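Local atomic coordinates of uncharacterized esterase YxiM (Bacillus subtilis, PDB entry 2O14), a protein that probably works as an esterase of the GDSL lipolytic family, a hydrolase whose catalytic part is joined to a galactose-binding-like beta domain. Residues D19-S24 against V62-V67; N77-N81 against L132-V136; V91-N97 against T146-I152. All blocks are in the same frame, centred on the assembly; numbering follows the deposited sequence.

Interaction 1. Residues D19-S24 against V62-V67; sequences DFGSGS and VKSDAV. With MN (manganese (II) ion), chain B.
The end of strand 15-20 and the start of strand 65-69 draw together here, with the CA atoms of Gly21 and Ala66 4.0 Å apart, and the loop 21-24 bends round the side chain of Asp65. A manganese ion sits between the two segments. Asp19 and Asp65 each grip it with both carboxylate oxygens, and their carboxylate planes are turned 48° against each other. In Asp19, CG lies anti to the backbone N (chi1 168°), which swings the carboxylate toward the metal. The carbonyl O of Ser24 binds at 2.1 Å, and two waters bring the coordinating oxygens to seven. This metal site lies in the galactose-binding-like beta domain, well away from the presumed esterase site. The backbone N of Ser24 donates an almost straight bond to Asp65 OD2, 3.1 Å long, and reaches it from above the carboxylate plane. Asp65 OD2 and Ser24 O come within 2.9 Å of each other because both bind the ion, whose charge probably offsets their repulsion. Val62 packs against the Asp19 carboxylate, its CG1 3.5 Å from Asp19 CG. Beyond the metal, Val67 CG2 touches Phe20 CB at 3.8 Å. Outside the segments, Glu26 N donates a hydrogen bond to Asp19 OD2.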
loop_
_atom_site.group_PDB
_atom_site.type_symbol
_atom_site.label_atom_id
_atom_site.label_comp_id
_atom_site.label_asym_id
_atom_site.label_seq_id
_atom_site.Cartn_x
_atom_site.Cartn_y
_atom_site.Cartn_z
ATOM N N ASP A 19 14.822 18.930 -4.553
ATOM C CA ASP A 19 15.126 19.023 -3.127
ATOM C C ASP A 19 14.210 20.113 -2.577
ATOM O O ASP A 19 14.473 21.300 -2.743
ATOM C CB ASP A 19 16.602 19.395 -2.915
ATOM C CG ASP A 19 16.911 19.791 -1.475
ATOM O OD1 ASP A 19 16.165 19.371 -0.573
ATOM O OD2 ASP A 19 17.906 20.516 -1.240
ATOM N N PHE A 20 13.128 19.695 -1.932
ATOM C CA PHE A 20 12.140 20.617 -1.381
ATOM C C PHE A 20 12.549 21.272 -0.069
ATOM O O PHE A 20 13.101 20.624 0.818
ATOM C CB PHE A 20 10.818 19.875 -1.199
ATOM C CG PHE A 20 10.213 19.403 -2.493
ATOM C CD1 PHE A 20 9.432 20.263 -3.269
ATOM C CD2 PHE A 20 10.443 18.106 -2.951
ATOM C CE1 PHE A 20 8.890 19.839 -4.486
ATOM C CE2 PHE A 20 9.904 17.667 -4.168
ATOM C CZ PHE A 20 9.126 18.538 -4.935
ATOM N N GLY A 21 12.258 22.563 0.051
ATOM C CA GLY A 21 12.601 23.297 1.256
ATOM C C GLY A 21 13.423 24.530 0.936
ATOM O O GLY A 21 13.881 24.693 -0.193
ATOM N N SER A 22 13.627 25.393 1.927
ATOM C CA SER A 22 14.401 26.613 1.712
ATOM C C SER A 22 15.686 26.713 2.536
ATOM O O SER A 22 16.432 27.674 2.395
ATOM C CB SER A 22 13.526 27.838 2.000
ATOM O OG SER A 22 13.051 27.818 3.338
ATOM N N GLY A 23 15.951 25.729 3.389
ATOM C CA GLY A 23 17.141 25.796 4.218
ATOM C C GLY A 23 18.457 25.570 3.496
ATOM O O GLY A 23 19.376 26.387 3.583
ATOM N N SER A 24 18.547 24.448 2.790
ATOM C CA SER A 24 19.750 24.087 2.052
ATOM C C SER A 24 19.378 23.450 0.707
ATOM O O SER A 24 18.338 22.799 0.583
ATOM C CB SER A 24 20.587 23.108 2.896
ATOM O OG SER A 24 21.854 22.833 2.313
ATOM N N VAL A 62 19.143 16.370 1.600
ATOM C CA VAL A 62 17.821 16.827 1.189
ATOM C C VAL A 62 16.752 16.575 2.254
ATOM O O VAL A 62 15.648 17.107 2.170
ATOM C CB VAL A 62 17.396 16.165 -0.139
ATOM C CG1 VAL A 62 18.349 16.589 -1.247
ATOM C CG2 VAL A 62 17.384 14.653 0.001
ATOM N N LYS A 63 17.092 15.783 3.267
ATOM C CA LYS A 63 16.162 15.465 4.347
ATOM C C LYS A 63 16.210 16.492 5.479
ATOM O O LYS A 63 15.478 16.374 6.464
ATOM C CB LYS A 63 16.468 14.072 4.908
ATOM C CG LYS A 63 16.254 12.958 3.904
ATOM C CD LYS A 63 16.452 11.600 4.548
ATOM C CE LYS A 63 16.257 10.481 3.551
ATOM N NZ LYS A 63 16.439 9.158 4.213
ATOM N N SER A 64 17.067 17.498 5.328
ATOM C CA SER A 64 17.209 18.547 6.334
ATOM C C SER A 64 16.097 19.595 6.227
ATOM O O SER A 64 15.898 20.395 7.139
ATOM C CB SER A 64 18.561 19.245 6.173
ATOM O OG SER A 64 18.561 20.026 4.989
ATOM N N ASP A 65 15.389 19.610 5.103
ATOM C CA ASP A 65 14.307 20.575 4.925
ATOM C C ASP A 65 13.183 20.001 4.071
ATOM O O ASP A 65 13.343 18.947 3.453
ATOM C CB ASP A 65 14.843 21.873 4.306
ATOM C CG ASP A 65 15.582 21.648 2.994
ATOM O OD1 ASP A 65 15.642 20.497 2.514
ATOM O OD2 ASP A 65 16.106 22.631 2.434
ATOM N N ALA A 66 12.048 20.694 4.033
ATOM C CA ALA A 66 10.907 20.216 3.265
ATOM C C ALA A 66 9.836 21.277 3.087
ATOM O O ALA A 66 9.982 22.406 3.541
ATOM C CB ALA A 66 10.301 18.998 3.963
ATOM N N VAL A 67 8.768 20.898 2.392
ATOM C CA VAL A 67 7.619 21.771 2.193
ATOM C C VAL A 67 6.473 21.015 2.840
ATOM O O VAL A 67 6.467 19.779 2.848
ATOM C CB VAL A 67 7.272 21.986 0.697
ATOM C CG1 VAL A 67 8.254 22.966 0.060
ATOM C CG2 VAL A 67 7.284 20.658 -0.033
HETATM MN MN MN B . 16.990 21.201 0.766
HETATM O O HOH W 1 12.516 24.735 4.168
HETATM O O HOH W 2 15.686 22.423 -0.752
HETATM O O HOH W 3 18.508 20.194 1.926
#

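Interaction 2. Residues N77-N81 against L132-V136; sequences NNTFN and LNLLV
Asn81 and Asn133 face each other across an antiparallel strand pair in the five-stranded sheet of the galactose-binding-like beta domain. They form a non-hydrogen-bonded pair, and their amide planes are 69° apart. Asn133 ND2 donates a hydrogen bond to Asn81 OD1 at 2.9 Å. It comes from above the carbonyl plane of Asn81, 81° out of it, and so does not use a lone pair. Thr79 OG1 donates to the same oxygen, but in the carbonyl plane. Two donors therefore hold Asn81 OD1 from different directions and limit the rotation of its amide. Gln131 gives Asn133 ND2 a second partner.

The next pair, Phe80 with Leu134, is hydrogen-bonded. Phe80 N donates to Leu134 O at 2.8 Å, and Leu134 N returns a bond to Phe80 O at 3.1 Å. Both side chains lie on the sheet face away from the two asparagines. The Phe80 ring leads away from Leu134, because CG stands anti to the backbone N (chi1 163°). It meets Phe18, Phe20 and Phe46 edge-to-face in the domain core.

Before Phe80 the chain makes an inverse gamma turn centred on Asn78. Past the turn, Thr79 CB rests 3.4 Å from Leu134 O. The side chains of Thr79 and Leu135 run obliquely to each other, and the methyl CG2 of Thr79 lies 3.8 Å from Leu135 CD2.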
loop_
_atom_site.group_PDB
_atom_site.type_symbol
_atom_site.label_atom_id
_atom_site.label_comp_id
_atom_site.label_asym_id
_atom_site.label_seq_id
_atom_site.Cartn_x
_atom_site.Cartn_y
_atom_site.Cartn_z
ATOM N N ASN A 77 -6.052 20.549 -5.281
ATOM C CA ASN A 77 -5.303 21.199 -6.346
ATOM C C ASN A 77 -3.969 21.661 -5.793
ATOM O O ASN A 77 -3.136 22.186 -6.532
ATOM C CB ASN A 77 -6.073 22.407 -6.891
ATOM C CG ASN A 77 -7.142 22.010 -7.884
ATOM O OD1 ASN A 77 -8.133 22.717 -8.064
ATOM N ND2 ASN A 77 -6.941 20.872 -8.548
ATOM N N ASN A 78 -3.780 21.469 -4.488
ATOM C CA ASN A 78 -2.544 21.858 -3.819
ATOM C C ASN A 78 -1.438 20.853 -4.141
ATOM O O ASN A 78 -0.922 20.178 -3.248
ATOM C CB ASN A 78 -2.749 21.903 -2.300
ATOM C CG ASN A 78 -1.586 22.570 -1.577
ATOM O OD1 ASN A 78 -1.296 22.261 -0.418
ATOM N ND2 ASN A 78 -0.928 23.501 -2.251
ATOM N N THR A 79 -1.066 20.753 -5.410
ATOM C CA THR A 79 -0.027 19.804 -5.808
ATOM C C THR A 79 1.267 20.439 -6.290
ATOM O O THR A 79 1.352 21.644 -6.517
ATOM C CB THR A 79 -0.504 18.911 -6.968
ATOM O OG1 THR A 79 -0.945 19.745 -8.052
ATOM C CG2 THR A 79 -1.637 17.992 -6.519
ATOM N N PHE A 80 2.283 19.597 -6.421
ATOM C CA PHE A 80 3.560 20.005 -6.974
ATOM C C PHE A 80 3.413 19.453 -8.386
ATOM O O PHE A 80 3.129 18.264 -8.547
ATOM C CB PHE A 80 4.720 19.292 -6.281
ATOM C CG PHE A 80 6.014 19.360 -7.048
ATOM C CD1 PHE A 80 6.698 20.566 -7.180
ATOM C CD2 PHE A 80 6.538 18.221 -7.652
ATOM C CE1 PHE A 80 7.886 20.635 -7.904
ATOM C CE2 PHE A 80 7.723 18.277 -8.379
ATOM C CZ PHE A 80 8.399 19.487 -8.505
ATOM N N ASN A 81 3.582 20.293 -9.398
ATOM C CA ASN A 81 3.456 19.827 -10.775
ATOM C C ASN A 81 4.807 19.798 -11.458
ATOM O O ASN A 81 5.688 20.604 -11.150
ATOM C CB ASN A 81 2.548 20.745 -11.596
ATOM C CG ASN A 81 1.258 21.074 -10.893
ATOM O OD1 ASN A 81 0.756 20.289 -10.092
ATOM N ND2 ASN A 81 0.700 22.239 -11.204
ATOM N N LEU A 132 2.837 15.598 -14.240
ATOM C CA LEU A 132 2.633 14.837 -13.006
ATOM C C LEU A 132 2.214 15.800 -11.896
ATOM O O LEU A 132 2.849 16.836 -11.701
ATOM C CB LEU A 132 3.933 14.129 -12.606
ATOM C CG LEU A 132 3.949 13.412 -11.251
ATOM C CD1 LEU A 132 3.002 12.220 -11.273
ATOM C CD2 LEU A 132 5.365 12.957 -10.936
ATOM N N ASN A 133 1.145 15.462 -11.176
ATOM C CA ASN A 133 0.656 16.307 -10.087
ATOM C C ASN A 133 0.594 15.457 -8.828
ATOM O O ASN A 133 -0.238 14.551 -8.706
ATOM C CB ASN A 133 -0.722 16.876 -10.435
ATOM C CG ASN A 133 -0.787 17.385 -11.871
ATOM O OD1 ASN A 133 -0.993 16.609 -12.801
ATOM N ND2 ASN A 133 -0.581 18.684 -12.056
ATOM N N LEU A 134 1.482 15.769 -7.892
ATOM C CA LEU A 134 1.613 15.005 -6.659
ATOM C C LEU A 134 1.514 15.830 -5.377
ATOM O O LEU A 134 1.785 17.030 -5.368
ATOM C CB LEU A 134 2.961 14.264 -6.712
ATOM C CG LEU A 134 3.510 13.438 -5.547
ATOM C CD1 LEU A 134 4.625 12.534 -6.057
ATOM C CD2 LEU A 134 4.027 14.362 -4.446
ATOM N N LEU A 135 1.095 15.178 -4.297
ATOM C CA LEU A 135 1.015 15.830 -2.994
ATOM C C LEU A 135 1.136 14.756 -1.926
ATOM O O LEU A 135 0.979 13.563 -2.210
ATOM C CB LEU A 135 -0.309 16.586 -2.803
ATOM C CG LEU A 135 -1.611 15.814 -2.527
ATOM C CD1 LEU A 135 -2.552 16.690 -1.713
ATOM C CD2 LEU A 135 -2.273 15.379 -3.834
ATOM N N VAL A 136 1.452 15.180 -0.710
ATOM C CA VAL A 136 1.548 14.267 0.419
ATOM C C VAL A 136 0.221 14.561 1.087
ATOM O O VAL A 136 -0.163 15.724 1.209
ATOM C CB VAL A 136 2.729 14.629 1.338
ATOM C CG1 VAL A 136 2.787 13.674 2.530
ATOM C CG2 VAL A 136 4.025 14.552 0.543
#

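Interaction 3. Residues V91-N97 against T146-I152; sequences VKVTLGN and TLSALKI
Thr94 O takes two backbone bonds at once, from Ser148 N at 2.8 Å and from Ala149 N at 2.9 Å. This is a classic beta bulge in strand 146-156, with Ser148 and Ala149 both facing Thr94. Thr94 N in turn donates to Ala149 O. Further along, Lys92 and Lys151 form a regular hydrogen-bonded antiparallel pair, bonded in both directions.

On one face of the sheet the side chains are apolar. Val93 and Leu150 lie side by side and point the same way, with CG2 of Val93 4.1 Å from CD2 of Leu150. Leu147 comes in at about a right angle to Val93, its CD1 3.9 Å from Val93 CG1. Val91 adds its CG1 against CD2 of Leu150. The other face carries Thr94, Ala149 and the two lysines, whose extended chains run alongside each other with their CD atoms 3.8 Å apart.

At the far end Thr146 OG1 donates to Asn97 O at 3.0 Å, from above the carbonyl plane. The hydroxyl gets there from a place between its own backbone N and carbonyl carbon (chi1 63°).

Further out, Phe20 backs Leu147 and Leu150 on the apolar face, and Phe123 of strand 120-127 flanks Val91 and Val93. Ser148 OG is hydrogen-bonded to Asp65 O, which ties the bulge to the metal-binding strand. Lys92 NZ and Lys151 NZ are 4.2 Å apart, so their like charges probably repel. Glu120, which also forms a salt bridge with Lys63, makes a long, weak ion pair with Lys92 and may ease this in part.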
loop_
_atom_site.group_PDB
_atom_site.type_symbol
_atom_site.label_atom_id
_atom_site.label_comp_id
_atom_site.label_asym_id
_atom_site.label_seq_id
_atom_site.Cartn_x
_atom_site.Cartn_y
_atom_site.Cartn_z
ATOM N N VAL A 91 8.893 6.910 -9.473
ATOM C CA VAL A 91 8.945 8.031 -8.555
ATOM C C VAL A 91 9.413 7.599 -7.169
ATOM O O VAL A 91 8.764 6.788 -6.506
ATOM C CB VAL A 91 7.565 8.706 -8.416
ATOM C CG1 VAL A 91 7.663 9.897 -7.465
ATOM C CG2 VAL A 91 7.070 9.155 -9.770
ATOM N N LYS A 92 10.552 8.127 -6.744
ATOM C CA LYS A 92 11.068 7.813 -5.424
ATOM C C LYS A 92 10.667 8.994 -4.551
ATOM O O LYS A 92 10.994 10.138 -4.859
ATOM C CB LYS A 92 12.588 7.675 -5.450
ATOM C CG LYS A 92 13.182 7.420 -4.074
ATOM C CD LYS A 92 14.673 7.717 -4.056
ATOM C CE LYS A 92 15.244 7.620 -2.652
ATOM N NZ LYS A 92 16.689 7.991 -2.638
ATOM N N VAL A 93 9.948 8.711 -3.473
ATOM C CA VAL A 93 9.477 9.754 -2.570
ATOM C C VAL A 93 10.246 9.773 -1.260
ATOM O O VAL A 93 10.500 8.726 -0.669
ATOM C CB VAL A 93 7.982 9.562 -2.219
ATOM C CG1 VAL A 93 7.513 10.681 -1.295
ATOM C CG2 VAL A 93 7.150 9.518 -3.481
ATOM N N THR A 94 10.607 10.972 -0.810
ATOM C CA THR A 94 11.314 11.148 0.454
ATOM C C THR A 94 10.567 12.237 1.215
ATOM O O THR A 94 10.600 13.403 0.828
ATOM C CB THR A 94 12.770 11.615 0.247
ATOM O OG1 THR A 94 13.451 10.707 -0.630
ATOM C CG2 THR A 94 13.498 11.660 1.588
ATOM N N LEU A 95 9.896 11.854 2.295
ATOM C CA LEU A 95 9.123 12.797 3.093
ATOM C C LEU A 95 9.961 13.606 4.075
ATOM O O LEU A 95 11.156 13.367 4.244
ATOM C CB LEU A 95 8.034 12.050 3.879
ATOM C CG LEU A 95 7.072 11.127 3.123
ATOM C CD1 LEU A 95 6.023 10.570 4.087
ATOM C CD2 LEU A 95 6.404 11.908 1.993
ATOM N N GLY A 96 9.312 14.571 4.721
ATOM C CA GLY A 96 9.974 15.388 5.726
ATOM C C GLY A 96 9.629 14.756 7.062
ATOM O O GLY A 96 9.496 13.533 7.143
ATOM N N ASN A 97 9.478 15.559 8.111
ATOM C CA ASN A 97 9.123 14.996 9.414
ATOM C C ASN A 97 7.726 14.418 9.259
ATOM O O ASN A 97 6.792 15.116 8.858
ATOM C CB ASN A 97 9.174 16.076 10.492
ATOM C CG ASN A 97 10.587 16.555 10.749
ATOM O OD1 ASN A 97 10.814 17.447 11.564
ATOM N ND2 ASN A 97 11.552 15.955 10.050
ATOM N N THR A 146 4.510 16.406 4.939
ATOM C CA THR A 146 5.696 17.043 4.386
ATOM C C THR A 146 6.432 16.253 3.312
ATOM O O THR A 146 6.380 15.022 3.280
ATOM C CB THR A 146 6.694 17.314 5.504
ATOM O OG1 THR A 146 7.100 16.065 6.072
ATOM C CG2 THR A 146 6.061 18.163 6.594
ATOM N N LEU A 147 7.148 16.977 2.457
ATOM C CA LEU A 147 7.904 16.365 1.369
ATOM C C LEU A 147 9.322 16.951 1.319
ATOM O O LEU A 147 9.483 18.162 1.191
ATOM C CB LEU A 147 7.174 16.614 0.039
ATOM C CG LEU A 147 7.842 16.041 -1.217
ATOM C CD1 LEU A 147 7.941 14.528 -1.112
ATOM C CD2 LEU A 147 7.054 16.442 -2.452
ATOM N N SER A 148 10.344 16.102 1.422
ATOM C CA SER A 148 11.731 16.570 1.381
ATOM C C SER A 148 12.368 16.454 0.008
ATOM O O SER A 148 13.164 17.300 -0.378
ATOM C CB SER A 148 12.609 15.797 2.379
ATOM O OG SER A 148 12.461 16.279 3.702
ATOM N N ALA A 149 12.040 15.403 -0.733
ATOM C CA ALA A 149 12.644 15.247 -2.049
ATOM C C ALA A 149 11.889 14.313 -2.971
ATOM O O ALA A 149 11.069 13.516 -2.531
ATOM C CB ALA A 149 14.081 14.752 -1.899
ATOM N N LEU A 150 12.182 14.426 -4.260
ATOM C CA LEU A 150 11.582 13.567 -5.265
ATOM C C LEU A 150 12.631 13.216 -6.304
ATOM O O LEU A 150 13.450 14.059 -6.679
ATOM C CB LEU A 150 10.427 14.259 -5.986
ATOM C CG LEU A 150 9.067 14.424 -5.319
ATOM C CD1 LEU A 150 8.098 15.057 -6.326
ATOM C CD2 LEU A 150 8.545 13.068 -4.864
ATOM N N LYS A 151 12.615 11.964 -6.742
ATOM C CA LYS A 151 13.504 11.492 -7.790
ATOM C C LYS A 151 12.558 10.854 -8.793
ATOM O O LYS A 151 11.891 9.861 -8.488
ATOM C CB LYS A 151 14.495 10.448 -7.271
ATOM C CG LYS A 151 15.734 11.030 -6.613
ATOM C CD LYS A 151 16.762 9.935 -6.364
ATOM C CE LYS A 151 18.077 10.504 -5.861
ATOM N NZ LYS A 151 19.109 9.433 -5.721
ATOM N N ILE A 152 12.488 11.438 -9.982
ATOM C CA ILE A 152 11.607 10.948 -11.029
ATOM C C ILE A 152 12.432 10.445 -12.214
ATOM O O ILE A 152 13.175 11.205 -12.836
ATOM C CB ILE A 152 10.656 12.075 -11.463
ATOM C CG1 ILE A 152 9.876 12.566 -10.234
ATOM C CG2 ILE A 152 9.715 11.590 -12.556
ATOM C CD1 ILE A 152 9.148 13.875 -10.440
#

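All three contacts belong to the beta domain. Interaction 1 is partly buried and lies at the domain edge, where metal coordination joins two strand ends. Interactions 2 and 3 are buried strand pairings held by backbone bonds. Interactions 1 and 3 reach the same mixed sheet: Phe20 N bonds to Ser148 O, so strand 146-156 pairs with both strand 15-20 and strand 87-95. Interaction 2 belongs to the five-stranded sheet instead. Its apolar face meets interaction 3 through Phe80 on Leu150 and Val136 on Leu147, and interaction 1 through Phe80 on Phe20. Chemistry follows place: carboxylates and manganese at the edge, amides in a buried pair, and in interaction 3 partly exposed lysines opposite an apolar face.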